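Transcriptional regulator, HTH_3 family (Vibrio cholerae, PDB 1Y9Q) probably binds DNA as a dimeric transcription factor of the helix-turn-helix family, and carries a cupin domain that holds a zinc ion and D-methionine. Local coordinates at residues V6-Q11 and S79-F84; A39-I44 and W57-G62; P51-L56 and A65-F70; Q116-P121 and E143-L148; E128-H131 and I136-V139. One frame throughout, in Å; residues are numbered along the deposited sequence.

Interaction 1. Residues V6-Q11 and S79-F84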
# COMPACT_ATOMS: atom_id res chain seq x y z
N VAL A 6 -26.99 2.34 -0.30
CA VAL A 6 -27.38 3.73 -0.49
C VAL A 6 -27.43 4.45 0.86
O VAL A 6 -27.02 5.61 0.97
CB VAL A 6 -28.76 3.84 -1.21
CG1 VAL A 6 -29.82 3.01 -0.48
CG2 VAL A 6 -29.18 5.30 -1.28
N MSE A 7 -27.91 3.77 1.89
CA MSE A 7 -27.98 4.36 3.23
C MSE A 7 -26.57 4.59 3.76
O MSE A 7 -26.33 5.53 4.52
CB MSE A 7 -28.77 3.46 4.19
CG MSE A 7 -30.28 3.49 3.96
SE MSE A 7 -30.97 5.31 3.94
CE MSE A 7 -30.98 5.66 5.84
N PHE A 8 -25.65 3.72 3.35
CA PHE A 8 -24.26 3.84 3.76
C PHE A 8 -23.72 5.13 3.18
O PHE A 8 -23.14 5.95 3.89
CB PHE A 8 -23.44 2.66 3.22
CG PHE A 8 -21.97 2.77 3.48
CD1 PHE A 8 -21.46 2.61 4.77
CD2 PHE A 8 -21.08 3.03 2.44
CE1 PHE A 8 -20.09 2.71 5.02
CE2 PHE A 8 -19.70 3.13 2.68
CZ PHE A 8 -19.21 2.97 3.97
N LYS A 9 -23.93 5.31 1.88
CA LYS A 9 -23.47 6.50 1.17
C LYS A 9 -23.95 7.78 1.82
O LYS A 9 -23.17 8.71 2.01
CB LYS A 9 -23.93 6.48 -0.29
CG LYS A 9 -23.36 5.35 -1.12
CD LYS A 9 -23.79 5.47 -2.57
CE LYS A 9 -23.25 4.32 -3.40
NZ LYS A 9 -23.64 4.45 -4.83
N SER A 10 -25.24 7.84 2.16
CA SER A 10 -25.78 9.05 2.76
C SER A 10 -25.20 9.30 4.15
O SER A 10 -24.91 10.45 4.51
CB SER A 10 -27.31 8.97 2.84
OG SER A 10 -27.74 7.94 3.71
N GLN A 11 -25.03 8.24 4.93
CA GLN A 11 -24.47 8.39 6.26
C GLN A 11 -23.06 8.99 6.19
O GLN A 11 -22.75 9.95 6.89
CB GLN A 11 -24.41 7.04 6.98
CG GLN A 11 -23.47 7.02 8.18
CD GLN A 11 -23.86 8.01 9.26
OE1 GLN A 11 -23.01 8.50 10.01
NE2 GLN A 11 -25.16 8.30 9.37
N SER A 79 -22.27 0.03 15.97
CA SER A 79 -22.38 -1.32 16.53
C SER A 79 -23.13 -2.30 15.61
O SER A 79 -23.09 -3.51 15.83
CB SER A 79 -23.08 -1.28 17.89
OG SER A 79 -24.44 -0.92 17.76
N SER A 80 -23.81 -1.78 14.60
CA SER A 80 -24.56 -2.63 13.67
C SER A 80 -23.92 -2.68 12.28
O SER A 80 -24.21 -3.57 11.49
CB SER A 80 -26.00 -2.13 13.55
OG SER A 80 -26.70 -2.29 14.77
N GLU A 81 -23.05 -1.71 12.00
CA GLU A 81 -22.37 -1.64 10.71
C GLU A 81 -21.27 -2.70 10.63
O GLU A 81 -20.11 -2.43 10.96
CB GLU A 81 -21.79 -0.24 10.51
CG GLU A 81 -21.21 0.03 9.13
CD GLU A 81 -22.22 -0.15 8.01
OE1 GLU A 81 -23.44 -0.14 8.29
OE2 GLU A 81 -21.80 -0.29 6.84
N ARG A 82 -21.63 -3.90 10.18
CA ARG A 82 -20.68 -5.00 10.07
C ARG A 82 -20.16 -5.16 8.64
O ARG A 82 -18.96 -5.37 8.43
CB ARG A 82 -21.34 -6.32 10.49
CG ARG A 82 -22.77 -6.18 10.99
CD ARG A 82 -23.61 -7.40 10.62
NE ARG A 82 -23.73 -7.54 9.17
CZ ARG A 82 -24.37 -8.54 8.56
NH1 ARG A 82 -24.96 -9.48 9.28
NH2 ARG A 82 -24.43 -8.58 7.24
N SER A 83 -21.06 -5.06 7.67
CA SER A 83 -20.68 -5.22 6.27
C SER A 83 -20.72 -3.93 5.45
O SER A 83 -21.79 -3.38 5.20
CB SER A 83 -21.58 -6.26 5.61
OG SER A 83 -21.53 -7.50 6.30
N PHE A 84 -19.55 -3.46 5.03
CA PHE A 84 -19.45 -2.26 4.20
C PHE A 84 -19.63 -2.69 2.74
O PHE A 84 -19.00 -3.65 2.30
CB PHE A 84 -18.10 -1.58 4.41
CG PHE A 84 -17.93 -0.95 5.77
CD1 PHE A 84 -18.07 -1.72 6.93
CD2 PHE A 84 -17.65 0.40 5.90
CE1 PHE A 84 -17.92 -1.15 8.19
CE2 PHE A 84 -17.51 0.99 7.16
CZ PHE A 84 -17.64 0.21 8.31

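Interaction 2. Residues A39-I44 and W57-G62. With MED (D-methionine), chain C.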
# COMPACT_ATOMS: atom_id res chain seq x y z
N ALA A 39 -11.96 15.69 -6.34
CA ALA A 39 -13.06 15.17 -7.14
C ALA A 39 -13.78 14.06 -6.39
O ALA A 39 -15.01 14.07 -6.28
CB ALA A 39 -12.53 14.66 -8.48
N MSE A 40 -13.02 13.10 -5.87
CA MSE A 40 -13.63 12.00 -5.14
C MSE A 40 -14.32 12.48 -3.87
O MSE A 40 -15.42 12.03 -3.55
CB MSE A 40 -12.58 10.94 -4.79
CG MSE A 40 -13.16 9.71 -4.13
SE MSE A 40 -11.86 8.30 -3.96
CE MSE A 40 -11.45 8.08 -5.85
N LEU A 41 -13.67 13.40 -3.15
CA LEU A 41 -14.26 13.95 -1.93
C LEU A 41 -15.61 14.61 -2.23
O LEU A 41 -16.55 14.49 -1.45
CB LEU A 41 -13.31 14.96 -1.29
CG LEU A 41 -11.99 14.41 -0.73
CD1 LEU A 41 -11.08 15.56 -0.31
CD2 LEU A 41 -12.26 13.50 0.45
N GLY A 42 -15.69 15.30 -3.36
CA GLY A 42 -16.93 15.94 -3.73
C GLY A 42 -18.01 14.91 -4.00
O GLY A 42 -19.16 15.06 -3.57
N GLN A 43 -17.65 13.85 -4.72
CA GLN A 43 -18.58 12.78 -5.04
C GLN A 43 -19.08 12.08 -3.78
O GLN A 43 -20.25 11.72 -3.68
CB GLN A 43 -17.92 11.75 -5.96
CG GLN A 43 -17.42 12.32 -7.29
CD GLN A 43 -16.76 11.28 -8.18
OE1 GLN A 43 -15.84 10.58 -7.76
NE2 GLN A 43 -17.23 11.17 -9.41
N ILE A 44 -18.19 11.89 -2.81
CA ILE A 44 -18.58 11.23 -1.57
C ILE A 44 -19.59 12.08 -0.81
O ILE A 44 -20.61 11.56 -0.33
CB ILE A 44 -17.35 10.98 -0.66
CG1 ILE A 44 -16.43 9.94 -1.31
CG2 ILE A 44 -17.82 10.48 0.71
CD1 ILE A 44 -15.11 9.73 -0.57
N TRP A 57 -10.38 5.44 6.09
CA TRP A 57 -9.24 5.63 6.99
C TRP A 57 -8.32 6.72 6.47
O TRP A 57 -7.76 7.51 7.23
CB TRP A 57 -8.45 4.33 7.17
CG TRP A 57 -9.05 3.41 8.19
CD1 TRP A 57 -9.92 2.38 7.96
CD2 TRP A 57 -8.85 3.46 9.60
NE1 TRP A 57 -10.28 1.80 9.16
CE2 TRP A 57 -9.64 2.45 10.18
CE3 TRP A 57 -8.08 4.28 10.44
CZ2 TRP A 57 -9.68 2.22 11.56
CZ3 TRP A 57 -8.12 4.05 11.81
CH2 TRP A 57 -8.91 3.03 12.36
N LYS A 58 -8.17 6.77 5.15
CA LYS A 58 -7.32 7.77 4.54
C LYS A 58 -7.86 9.17 4.86
O LYS A 58 -7.10 10.08 5.20
CB LYS A 58 -7.26 7.54 3.03
CG LYS A 58 -6.14 8.25 2.34
CD LYS A 58 -5.92 7.68 0.95
CE LYS A 58 -4.79 8.39 0.24
NZ LYS A 58 -4.59 7.86 -1.13
N ILE A 59 -9.17 9.34 4.74
CA ILE A 59 -9.81 10.62 5.01
C ILE A 59 -9.73 10.97 6.49
O ILE A 59 -9.34 12.08 6.86
CB ILE A 59 -11.28 10.61 4.56
CG1 ILE A 59 -11.35 10.44 3.03
CG2 ILE A 59 -11.98 11.90 4.98
CD1 ILE A 59 -12.75 10.23 2.48
N ALA A 60 -10.10 10.02 7.35
CA ALA A 60 -10.06 10.24 8.79
C ALA A 60 -8.65 10.66 9.21
O ALA A 60 -8.46 11.60 9.98
CB ALA A 60 -10.47 8.97 9.54
N SER A 61 -7.65 9.97 8.67
CA SER A 61 -6.26 10.27 9.00
C SER A 61 -5.89 11.71 8.66
O SER A 61 -5.27 12.40 9.46
CB SER A 61 -5.33 9.30 8.26
OG SER A 61 -5.54 7.97 8.69
N GLY A 62 -6.30 12.16 7.48
CA GLY A 62 -6.00 13.52 7.07
C GLY A 62 -6.70 14.57 7.91
O GLY A 62 -6.18 15.66 8.13
N MED C . -6.76 -0.14 11.03
CA MED C . -7.82 -0.47 10.03
C MED C . -7.25 -0.42 8.60
O MED C . -6.07 -0.14 8.36
CB MED C . -8.41 -1.86 10.35
CG MED C . -9.52 -2.43 9.50
SD MED C . -10.97 -1.37 9.82
CE MED C . -11.30 -1.66 11.50
OXT MED C . -7.99 -0.65 7.65

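Interaction 3. Residues P51-L56 and A65-F70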
# COMPACT_ATOMS: atom_id res chain seq x y z
N PRO A 51 -17.38 4.99 -0.72
CA PRO A 51 -15.99 4.85 -0.31
C PRO A 51 -15.67 3.49 0.31
O PRO A 51 -16.51 2.86 0.93
CB PRO A 51 -15.80 5.99 0.67
CG PRO A 51 -17.16 6.10 1.30
CD PRO A 51 -18.08 5.98 0.11
N THR A 52 -14.43 3.05 0.11
CA THR A 52 -13.99 1.78 0.67
C THR A 52 -13.53 2.06 2.09
O THR A 52 -13.36 3.22 2.48
CB THR A 52 -12.81 1.22 -0.11
OG1 THR A 52 -11.73 2.16 -0.08
CG2 THR A 52 -13.20 0.96 -1.56
N ILE A 53 -13.35 1.00 2.87
CA ILE A 53 -12.88 1.15 4.24
C ILE A 53 -11.51 1.82 4.21
O ILE A 53 -11.20 2.65 5.06
CB ILE A 53 -12.77 -0.23 4.93
CG1 ILE A 53 -14.16 -0.83 5.11
CG2 ILE A 53 -12.03 -0.08 6.27
CD1 ILE A 53 -14.18 -2.20 5.78
N ALA A 54 -10.71 1.47 3.21
CA ALA A 54 -9.37 2.05 3.10
C ALA A 54 -9.42 3.55 2.84
O ALA A 54 -8.60 4.31 3.37
CB ALA A 54 -8.58 1.35 2.01
N THR A 55 -10.38 3.99 2.03
CA THR A 55 -10.51 5.41 1.72
C THR A 55 -10.98 6.16 2.96
O THR A 55 -10.51 7.27 3.24
CB THR A 55 -11.49 5.63 0.55
OG1 THR A 55 -10.95 5.07 -0.64
CG2 THR A 55 -11.72 7.12 0.33
N LEU A 56 -11.90 5.55 3.71
CA LEU A 56 -12.41 6.15 4.94
C LEU A 56 -11.26 6.42 5.91
O LEU A 56 -11.18 7.50 6.50
CB LEU A 56 -13.41 5.22 5.63
CG LEU A 56 -14.89 5.37 5.28
CD1 LEU A 56 -15.09 5.20 3.79
CD2 LEU A 56 -15.71 4.36 6.05
N ALA A 65 -9.08 12.56 12.61
CA ALA A 65 -10.30 12.11 13.26
C ALA A 65 -10.25 10.60 13.40
O ALA A 65 -9.45 9.93 12.74
CB ALA A 65 -11.51 12.50 12.42
N SER A 66 -11.10 10.05 14.26
CA SER A 66 -11.13 8.61 14.46
C SER A 66 -12.03 8.02 13.38
O SER A 66 -12.78 8.74 12.73
CB SER A 66 -11.72 8.30 15.83
OG SER A 66 -13.06 8.75 15.89
N PHE A 67 -11.97 6.70 13.21
CA PHE A 67 -12.81 6.03 12.22
C PHE A 67 -14.24 6.15 12.75
O PHE A 67 -15.19 6.36 11.99
CB PHE A 67 -12.39 4.55 12.13
CG PHE A 67 -13.18 3.75 11.12
CD1 PHE A 67 -12.89 3.81 9.77
CD2 PHE A 67 -14.22 2.92 11.55
CE1 PHE A 67 -13.61 3.05 8.84
CE2 PHE A 67 -14.95 2.16 10.63
CZ PHE A 67 -14.64 2.22 9.28
N SER A 68 -14.38 6.06 14.08
CA SER A 68 -15.68 6.16 14.74
C SER A 68 -16.38 7.49 14.46
O SER A 68 -17.61 7.57 14.48
CB SER A 68 -15.52 6.01 16.26
OG SER A 68 -14.99 4.75 16.62
N ALA A 69 -15.59 8.54 14.22
CA ALA A 69 -16.14 9.87 13.96
C ALA A 69 -17.10 9.91 12.77
O ALA A 69 -17.97 10.78 12.70
CB ALA A 69 -15.00 10.86 13.74
N PHE A 70 -16.94 8.97 11.84
CA PHE A 70 -17.81 8.92 10.67
C PHE A 70 -19.25 8.54 11.01
O PHE A 70 -20.13 8.63 10.16
CB PHE A 70 -17.25 7.95 9.63
CG PHE A 70 -16.18 8.53 8.77
CD1 PHE A 70 -14.88 8.02 8.80
CD2 PHE A 70 -16.45 9.61 7.93
CE1 PHE A 70 -13.88 8.57 8.00
CE2 PHE A 70 -15.46 10.17 7.13
CZ PHE A 70 -14.16 9.65 7.16

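Interaction 4. Residues Q116-P121 and E143-L148. With MED (D-methionine), chain C.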
# COMPACT_ATOMS: atom_id res chain seq x y z
N GLN A 116 -7.04 -9.70 1.06
CA GLN A 116 -5.86 -8.95 1.46
C GLN A 116 -6.27 -7.49 1.50
O GLN A 116 -6.82 -6.96 0.54
CB GLN A 116 -4.71 -9.15 0.47
CG GLN A 116 -3.41 -8.51 0.95
CD GLN A 116 -2.24 -8.83 0.06
OE1 GLN A 116 -2.00 -9.99 -0.29
NE2 GLN A 116 -1.48 -7.81 -0.31
N GLN A 117 -5.99 -6.84 2.63
CA GLN A 117 -6.35 -5.44 2.83
C GLN A 117 -5.13 -4.55 3.04
O GLN A 117 -4.47 -4.63 4.08
CB GLN A 117 -7.27 -5.35 4.06
CG GLN A 117 -7.82 -3.98 4.39
CD GLN A 117 -8.82 -3.50 3.36
OE1 GLN A 117 -9.48 -4.31 2.70
NE2 GLN A 117 -8.95 -2.19 3.24
N MSE A 118 -4.81 -3.72 2.05
CA MSE A 118 -3.68 -2.80 2.20
C MSE A 118 -4.24 -1.46 2.66
O MSE A 118 -5.32 -1.05 2.24
CB MSE A 118 -2.93 -2.62 0.88
CG MSE A 118 -2.31 -3.90 0.34
SE MSE A 118 -1.24 -4.81 1.66
CE MSE A 118 0.16 -3.49 1.83
N SER A 119 -3.49 -0.77 3.52
CA SER A 119 -3.93 0.52 4.06
C SER A 119 -2.90 1.62 3.86
O SER A 119 -1.70 1.35 3.78
CB SER A 119 -4.20 0.41 5.56
OG SER A 119 -5.22 -0.52 5.84
N SER A 120 -3.38 2.86 3.80
CA SER A 120 -2.50 4.02 3.67
C SER A 120 -2.08 4.31 5.10
O SER A 120 -2.69 3.82 6.05
CB SER A 120 -3.26 5.23 3.12
OG SER A 120 -3.72 5.00 1.80
N PRO A 121 -1.03 5.12 5.29
CA PRO A 121 -0.62 5.41 6.67
C PRO A 121 -1.76 6.05 7.45
O PRO A 121 -2.53 6.84 6.89
CB PRO A 121 0.54 6.38 6.48
CG PRO A 121 1.12 5.97 5.15
CD PRO A 121 -0.13 5.77 4.32
N GLU A 143 8.18 -2.69 5.87
CA GLU A 143 8.54 -3.32 4.60
C GLU A 143 8.39 -4.84 4.54
O GLU A 143 8.91 -5.48 3.62
CB GLU A 143 9.99 -2.96 4.21
CG GLU A 143 10.38 -1.49 4.37
CD GLU A 143 9.35 -0.52 3.83
OE1 GLU A 143 8.79 -0.76 2.74
OE2 GLU A 143 9.10 0.50 4.51
N GLN A 144 7.69 -5.45 5.48
CA GLN A 144 7.54 -6.89 5.41
C GLN A 144 6.28 -7.47 6.03
O GLN A 144 5.62 -6.84 6.86
CB GLN A 144 8.77 -7.58 6.03
CG GLN A 144 8.99 -7.26 7.49
CD GLN A 144 10.22 -7.96 8.05
OE1 GLN A 144 10.27 -9.19 8.13
NE2 GLN A 144 11.22 -7.18 8.43
N TRP A 145 5.96 -8.69 5.60
CA TRP A 145 4.80 -9.40 6.11
C TRP A 145 5.20 -10.21 7.33
O TRP A 145 6.27 -10.80 7.36
CB TRP A 145 4.24 -10.34 5.04
CG TRP A 145 3.49 -9.65 3.95
CD1 TRP A 145 3.93 -9.38 2.68
CD2 TRP A 145 2.14 -9.18 4.02
NE1 TRP A 145 2.93 -8.77 1.96
CE2 TRP A 145 1.82 -8.64 2.75
CE3 TRP A 145 1.16 -9.16 5.02
CZ2 TRP A 145 0.57 -8.08 2.47
CZ3 TRP A 145 -0.08 -8.61 4.74
CH2 TRP A 145 -0.37 -8.08 3.47
N HIS A 146 4.33 -10.21 8.33
CA HIS A 146 4.56 -10.96 9.56
C HIS A 146 3.40 -11.94 9.67
O HIS A 146 2.24 -11.53 9.74
CB HIS A 146 4.59 -10.02 10.77
CG HIS A 146 5.54 -8.87 10.62
ND1 HIS A 146 5.31 -7.83 9.74
CD2 HIS A 146 6.73 -8.62 11.20
CE1 HIS A 146 6.33 -6.99 9.80
NE2 HIS A 146 7.21 -7.44 10.67
N GLU A 147 3.70 -13.24 9.67
CA GLU A 147 2.66 -14.26 9.76
C GLU A 147 2.28 -14.52 11.22
O GLU A 147 3.15 -14.64 12.09
CB GLU A 147 3.13 -15.57 9.10
CG GLU A 147 2.05 -16.25 8.27
CD GLU A 147 2.57 -17.42 7.44
OE1 GLU A 147 3.78 -17.46 7.12
OE2 GLU A 147 1.75 -18.30 7.09
N LEU A 148 0.98 -14.60 11.47
CA LEU A 148 0.46 -14.81 12.81
C LEU A 148 -0.60 -15.91 12.84
O LEU A 148 -1.56 -15.87 12.07
CB LEU A 148 -0.17 -13.52 13.34
CG LEU A 148 0.69 -12.26 13.36
CD1 LEU A 148 -0.19 -11.06 13.70
CD2 LEU A 148 1.81 -12.42 14.37
N MED C . -6.76 -0.14 11.03
CA MED C . -7.82 -0.47 10.03
C MED C . -7.25 -0.42 8.60
O MED C . -6.07 -0.14 8.36
CB MED C . -8.41 -1.86 10.35
CG MED C . -9.52 -2.43 9.50
SD MED C . -10.97 -1.37 9.82
CE MED C . -11.30 -1.66 11.50
OXT MED C . -7.99 -0.65 7.65

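Interaction 5. Residues E128-H131 and I136-V139. With ZN (zinc ion), chain B; MED (D-methionine), chain C.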
# COMPACT_ATOMS: atom_id res chain seq x y z
N GLU A 128 -1.19 0.32 16.31
CA GLU A 128 -2.16 -0.77 16.23
C GLU A 128 -1.68 -2.03 16.93
O GLU A 128 -0.49 -2.33 16.93
CB GLU A 128 -2.49 -1.12 14.78
CG GLU A 128 -3.41 -0.14 14.10
CD GLU A 128 -3.85 -0.61 12.73
OE1 GLU A 128 -4.24 -1.79 12.60
OE2 GLU A 128 -3.80 0.19 11.78
N TYR A 129 -2.64 -2.74 17.53
CA TYR A 129 -2.41 -4.01 18.20
C TYR A 129 -3.24 -5.03 17.44
O TYR A 129 -4.36 -4.74 17.02
CB TYR A 129 -2.91 -3.98 19.64
CG TYR A 129 -2.08 -3.14 20.58
CD1 TYR A 129 -1.20 -3.75 21.48
CD2 TYR A 129 -2.19 -1.75 20.60
CE1 TYR A 129 -0.44 -2.99 22.36
CE2 TYR A 129 -1.43 -0.98 21.48
CZ TYR A 129 -0.56 -1.61 22.36
OH TYR A 129 0.18 -0.88 23.25
N ILE A 130 -2.70 -6.24 17.28
CA ILE A 130 -3.39 -7.31 16.57
C ILE A 130 -3.34 -8.58 17.41
O ILE A 130 -2.29 -8.93 17.96
CB ILE A 130 -2.70 -7.63 15.21
CG1 ILE A 130 -2.66 -6.39 14.32
CG2 ILE A 130 -3.42 -8.77 14.52
CD1 ILE A 130 -4.01 -5.96 13.78
N HIS A 131 -4.47 -9.27 17.52
CA HIS A 131 -4.55 -10.52 18.26
C HIS A 131 -5.42 -11.45 17.41
O HIS A 131 -6.61 -11.19 17.20
CB HIS A 131 -5.20 -10.31 19.63
CG HIS A 131 -5.10 -11.50 20.53
ND1 HIS A 131 -5.84 -11.63 21.68
CD2 HIS A 131 -4.35 -12.63 20.45
CE1 HIS A 131 -5.56 -12.79 22.26
NE2 HIS A 131 -4.65 -13.41 21.53
N ILE A 136 -5.13 -18.24 10.25
CA ILE A 136 -3.77 -17.78 10.04
C ILE A 136 -3.87 -16.52 9.18
O ILE A 136 -4.61 -16.48 8.21
CB ILE A 136 -2.93 -18.84 9.29
CG1 ILE A 136 -2.78 -20.09 10.16
CG2 ILE A 136 -1.56 -18.28 8.92
CD1 ILE A 136 -2.07 -21.23 9.47
N MSE A 137 -3.12 -15.49 9.56
CA MSE A 137 -3.14 -14.23 8.82
C MSE A 137 -1.74 -13.63 8.79
O MSE A 137 -0.84 -14.12 9.47
CB MSE A 137 -4.09 -13.25 9.50
CG MSE A 137 -3.51 -12.64 10.77
SE MSE A 137 -4.59 -11.24 11.51
CE MSE A 137 -4.39 -9.92 10.10
N LYS A 138 -1.56 -12.58 7.99
CA LYS A 138 -0.27 -11.90 7.93
C LYS A 138 -0.51 -10.39 8.00
O LYS A 138 -1.53 -9.89 7.56
CB LYS A 138 0.50 -12.27 6.66
CG LYS A 138 -0.27 -12.16 5.36
CD LYS A 138 0.64 -12.54 4.18
CE LYS A 138 -0.07 -12.42 2.84
NZ LYS A 138 0.86 -12.78 1.72
N VAL A 139 0.43 -9.67 8.61
CA VAL A 139 0.31 -8.23 8.77
C VAL A 139 1.53 -7.56 8.19
O VAL A 139 2.66 -7.93 8.52
CB VAL A 139 0.20 -7.86 10.27
CG1 VAL A 139 0.02 -6.36 10.43
CG2 VAL A 139 -0.97 -8.60 10.90
ZN ZN B . -4.81 0.11 10.00
N MED C . -6.76 -0.14 11.03
CA MED C . -7.82 -0.47 10.03
C MED C . -7.25 -0.42 8.60
O MED C . -6.07 -0.14 8.36
CB MED C . -8.41 -1.86 10.35
CG MED C . -9.52 -2.43 9.50
SD MED C . -10.97 -1.37 9.82
CE MED C . -11.30 -1.66 11.50
OXT MED C . -7.99 -0.65 7.65

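Interaction 1. Residues V6-Q11 and S79-F84
A carboxylate oxygen lying over one phenylalanine ring and close to a second is the odd feature here: E81 OE2 lies over the centre of one face of the F84 ring, 3.9 Å above its plane, and also stands 3.6 Å from F8 CD1. At F8 the oxygen approaches obliquely, and the carboxylate and ring planes are only 17° apart although the two side chains cross at about a right angle. The side chain of E81 reaches this place by folding back, with CG anti to the backbone N (chi1 -172°) and a bend at chi2; the residue itself is the centre of an inverse gamma turn. The two rings meet directly as well. F8 CE1 sits 3.5 Å from F84 CD2, and CZ is almost as near, so the CE1-CZ side of the F8 ring lies against CD2 and CE2 of F84. With planes inclined at 73° and centroids 5.4 Å apart, the pair is oblique, neither a stack nor edge-to-face. No hydrogen bond crosses between 6-11 and 79-84; the join rests on the rings and on the carboxylate lying against them. Two donors, S10 OG and Q11 N, reach M7 O from the same face of its plane, within the first helical segment. Beyond the pair, F84 also packs on I53, L56 and F67, while R82 shares backbone hydrogen bonds with I92. The contact ties helix 5-22 of the helix-turn-helix part to the connection from helix 76-80 into strand 90-99, where the cupin β-structure begins.

Interaction 2. Residues A39-I44 and W57-G62
The indole of W57 carries the bound D-methionine on one face, with the ligand CA 3.3 Å above the plane and offset toward the rim; W57 NE1 comes 3.3 Å from the ligand SD. The same ring stacks with F67 and meets the imidazole of H122. Turned to the other side of helix 53-63, I59 makes the contact with helix 38-45. Its CD1 lies 3.9 Å from L41 CD2, and the two side chains slide past each other in opposite directions. I44 instead reaches toward I59 tip to tip, its CD1 3.9 Å from I59 CD1. I59 can place that methyl between both partners because CG1 is anti to the carbonyl carbon (chi1 -64°) and the chain runs on extended. W57 O is gripped by two donors, S61 OG at 2.7 Å and S61 N, which arrive from opposite faces of its plane. L16 of helix 5-22 touches both isoleucines. Helix 38-45, probably the recognition helix by family analogy, packs on helix 53-63 within the helix-turn-helix domain. The contact is wholly aliphatic and buried, whereas W57, two residues before I59 on the other side of the helix, offers the ligand an aromatic face.

Interaction 3. Residues P51-L56 and A65-F70
L56 meets two phenylalanines that present themselves differently. Against F67 it crosses obliquely, its CD2 methyl 3.7 Å from F67 CE1 and its CB almost as close. The F67 ring gets there because its CG is anti to the backbone N (chi1 -179°), which swings the CE1 corner back toward helix 53-63. F70 turns its edge to the backbone instead: L56 O lies near the ring plane, 3.3 Å from F70 CE1. One face of F70 looks at L56 CG, 4.3 Å above the plane and offset toward the rim. L56 is thus flanked by one ring on its branch and another on its carbonyl. I53 adds a lighter touch, its CG2 4.3 Å from F67 CE1. At the start of the helix T52 occupies the N-cap position, where its OG1 shares a hydrogen bond with T55 OG1. The four touching side chains, I53, L56, F67 and F70, are buried: F70 also packs on I12 of helix 5-22, and I53 leans on M90 and I92 of strand 90-99 beside the bound D-methionine. Within the helix-turn-helix domain, the return after helix 53-63 is folded back onto that helix, between helix 5-22 and strand 90-99.

Interaction 4. Residues Q116-P121 and E143-L148
S119 OG donates a hydrogen bond of 2.7 Å to the ligand O of D-methionine. The hydroxyl, anti to the carbonyl carbon (chi1 -61°), faces the ligand, while the contact with 143-148 is made by Q116 and M118, both meeting the outer rim of the W145 indole. Q116 extends fully along its chain and brings NE2 to the edge of the ring, near its plane, 3.5 Å from W145 CZ2; the amide plane is turned 72° from the ring plane. M118, a selenomethionine, bends at chi2 and chi3, which puts SE 3.8 Å from the same CZ2. That is a Met-aromatic contact of the oblique kind, SE being 4.8 Å from the centroid of the six-membered ring and 64° off its normal. The backbones themselves stay well apart, since strands 116-119 and 144-148 are the outermost of the four-stranded cupin sheet; strands 162-166 and 137-141 lie between them, and W145 reaches over A165 to bridge the gap. K138 makes a cation-pi contact with W145, and F140 meets it edge-to-face. Q116 and M118 each pack on their own counterpart in the second subunit, and E143 separately forms a salt bridge with K58 of that subunit. Across the two strands the attraction is probably mainly dispersion, while S119 OG bonds the ligand carboxylate and the strand's backbone bonds go to 162-166.

Interaction 5. Residues E128-H131 and I136-V139
M137, the first residue of 136-139 to touch the opposite strand, brings its SE 4.1 Å from I130 CG2, the side chains crossing at a slant. This selenomethionine starts with CG between the backbone N and the carbonyl carbon (chi1 76°), runs straight through chi2 and bends at chi3, so SE turns in toward I130. K138 comes next, and its side chain leaves on the other side of the strand. V139 then points inward again and sets CG2 4.4 Å from I130 CG2. A single methyl branch of I130, the one anti to the backbone N, therefore serves both partners. No hydrogen bond crosses between the segments: 128-131 bonds to strands 153-157 and 171-178, whereas 137-141 belongs to the other sheet, and the three side chains form apolar filling where the two face each other. F173, F156 and Y164 enclose it further. Two residues before I130, E128 stretches beyond CG to bind zinc through OE2 at 2.0 Å. D-methionine chelates the same ion, its N at 2.2 Å and its O at 2.1 Å. H122, H162 and Y164 supply the remaining three ligands, giving six donor atoms in all. Facing antiparallel sheets with an apolar interior fit the cupin β-barrel, with the metal held inside by histidines and a glutamate, here joined by Y164 and by an amino acid as bidentate ligand.

Overall arrangement
Four of the contacts are buried and one, interaction 4, lies at the surface, where it meets the second subunit, as do residues of interactions 2 and 3. Interactions 2 and 3 share helix 53-63, using different faces of it: I59 toward helix 38-45, and I53 and L56 toward the rings F67 and F70 of the following loop. Interaction 1 encloses both in the chain and touches interaction 3 through F84, F67 and I53. Interactions 4 and 5 belong to the cupin part, about 9 Å apart between centres, with strands 137-141 and 144-148 as sheet neighbours. D-methionine draws the two parts together, touched by W57 and I53 from the helices and by S119 and E128 from the cupin side.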